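Local coordinates for SnoaL-like domain-containing protein (Catenulispora acidiphila, PDB 4H3U), which is of unknown function but has a ketosteroid isomerase-like (SnoaL-like) fold and may take part in trimethylamine metabolism, at residues T32-A37 against V87-A92. Sequence-based numbering, arbitrary orientation.
Sequences TAWAAA and VTITKA
W34 and A35 of the helix meet V87 and I89 of the strand in a small, mostly buried apolar contact. W34 uses the benzo half of its indole: CZ3 lies 3.5 Å from V87 CG1, and CH2 of the same ring is 3.8 Å from that methyl. The two side chains cross at about a right angle, and the methyl approaches the ring obliquely. I89 CD1 comes to the ring edge near its plane, 3.9 Å from W34 CZ3. In W34, CG is anti to the backbone N (chi1 170°), and this swings the indole from the flank of the helix toward the strand. In V87, chi1 of 173° sets CG1 against the indole. A35 points its CB at the strand. That methyl sits 3.8 Å from I89 CD1 and 3.7 Å from the carbonyl V87 O. The small side chain is consistent with the close backbones, A35 CA and V87 CA being 5.5 Å apart. The axes of 32-37 and 87-89 run roughly antiparallel, at 157°. T39, later on the same helix, hydrogen-bonds through OG1 to A35 O and, across to the strand, to V87 N. N-terminal helix 29-39 thus packs on strand 82-95, outermost on its side of the sheet within this chain, as in the alpha+beta cone of the ketosteroid isomerase-like fold. W34 also reaches I101 on strand 98-109, M120 and T122 on strand 116-127, and L46 on helix 43-47.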
loop_
_atom_site.group_PDB
_atom_site.type_symbol
_atom_site.label_atom_id
_atom_site.label_comp_id
_atom_site.label_asym_id
_atom_site.label_seq_id
_atom_site.Cartn_x
_atom_site.Cartn_y
_atom_site.Cartn_z
ATOM N N THR A 32 -5.227 11.582 13.301
ATOM C CA THR A 32 -5.168 13.032 13.129
ATOM C C THR A 32 -3.782 13.550 13.549
ATOM O O THR A 32 -3.219 14.409 12.867
ATOM C CB THR A 32 -6.305 13.677 13.938
ATOM O OG1 THR A 32 -7.525 13.105 13.486
ATOM C CG2 THR A 32 -6.310 15.170 13.814
ATOM N N ALA A 33 -3.225 13.019 14.638
ATOM C CA ALA A 33 -1.927 13.437 15.125
ATOM C C ALA A 33 -0.820 13.075 14.138
ATOM O O ALA A 33 0.104 13.838 13.890
ATOM C CB ALA A 33 -1.616 12.858 16.486
ATOM N N TRP A 34 -0.907 11.878 13.572
ATOM C CA TRP A 34 0.068 11.396 12.577
ATOM C C TRP A 34 0.057 12.298 11.332
ATOM O O TRP A 34 1.112 12.703 10.846
ATOM C CB TRP A 34 -0.255 9.933 12.280
ATOM C CG TRP A 34 0.461 9.311 11.116
ATOM C CD1 TRP A 34 1.632 8.588 11.148
ATOM C CD2 TRP A 34 0.002 9.257 9.748
ATOM N NE1 TRP A 34 1.939 8.141 9.884
ATOM C CE2 TRP A 34 0.934 8.492 9.026
ATOM C CE3 TRP A 34 -1.134 9.712 9.091
ATOM C CZ2 TRP A 34 0.767 8.207 7.690
ATOM C CZ3 TRP A 34 -1.302 9.415 7.759
ATOM C CH2 TRP A 34 -0.353 8.673 7.072
ATOM N N ALA A 35 -1.143 12.611 10.848
ATOM C CA ALA A 35 -1.251 13.493 9.677
ATOM C C ALA A 35 -0.725 14.893 9.958
ATOM O O ALA A 35 -0.031 15.485 9.110
ATOM C CB ALA A 35 -2.661 13.550 9.147
ATOM N N ALA A 36 -1.021 15.411 11.152
ATOM C CA ALA A 36 -0.564 16.741 11.524
ATOM C C ALA A 36 0.972 16.751 11.650
ATOM O O ALA A 36 1.628 17.737 11.293
ATOM C CB ALA A 36 -1.217 17.204 12.807
ATOM N N ALA A 37 1.549 15.669 12.154
ATOM C CA ALA A 37 2.999 15.561 12.292
ATOM C C ALA A 37 3.658 15.535 10.910
ATOM O O ALA A 37 4.624 16.239 10.637
ATOM C CB ALA A 37 3.355 14.327 13.101
ATOM N N VAL A 87 -0.071 15.513 4.226
ATOM C CA VAL A 87 -0.815 14.265 4.287
ATOM C C VAL A 87 -2.218 14.559 4.792
ATOM O O VAL A 87 -2.361 15.148 5.833
ATOM C CB VAL A 87 -0.138 13.254 5.231
ATOM C CG1 VAL A 87 -1.003 12.037 5.430
ATOM C CG2 VAL A 87 1.236 12.869 4.695
ATOM N N THR A 88 -3.223 14.220 3.972
ATOM C CA THR A 88 -4.616 14.452 4.328
ATOM C C THR A 88 -5.287 13.102 4.492
ATOM O O THR A 88 -5.003 12.150 3.788
ATOM C CB THR A 88 -5.339 15.290 3.267
ATOM O OG1 THR A 88 -5.326 14.612 2.035
ATOM C CG2 THR A 88 -4.665 16.605 3.081
ATOM N N ILE A 89 -6.196 13.001 5.451
ATOM C CA ILE A 89 -6.906 11.776 5.716
ATOM C C ILE A 89 -8.177 11.679 4.889
ATOM O O ILE A 89 -9.046 12.556 4.979
ATOM C CB ILE A 89 -7.260 11.726 7.211
ATOM C CG1 ILE A 89 -6.003 11.859 8.095
ATOM C CG2 ILE A 89 -8.017 10.439 7.544
ATOM C CD1 ILE A 89 -4.925 10.825 7.802
ATOM N N THR A 90 -8.290 10.612 4.130
ATOM C CA THR A 90 -9.482 10.287 3.366
ATOM C C THR A 90 -10.458 9.543 4.261
ATOM O O THR A 90 -11.629 9.936 4.380
ATOM C CB THR A 90 -9.147 9.461 2.129
ATOM O OG1 THR A 90 -8.170 10.162 1.364
ATOM C CG2 THR A 90 -10.384 9.241 1.278
ATOM N N LYS A 91 -9.985 8.472 4.912
ATOM C CA LYS A 91 -10.779 7.736 5.888
ATOM C C LYS A 91 -9.845 6.869 6.706
ATOM O O LYS A 91 -8.734 6.632 6.295
ATOM C CB LYS A 91 -11.901 6.935 5.249
ATOM C CG LYS A 91 -11.409 5.840 4.378
ATOM C CD LYS A 91 -12.494 4.986 3.700
ATOM C CE LYS A 91 -13.306 5.781 2.707
ATOM N NZ LYS A 91 -14.354 4.893 2.118
ATOM N N ALA A 92 -10.280 6.463 7.873
ATOM C CA ALA A 92 -9.487 5.607 8.698
ATOM C C ALA A 92 -10.412 4.768 9.542
ATOM O O ALA A 92 -11.527 5.188 9.836
ATOM C CB ALA A 92 -8.517 6.397 9.562
#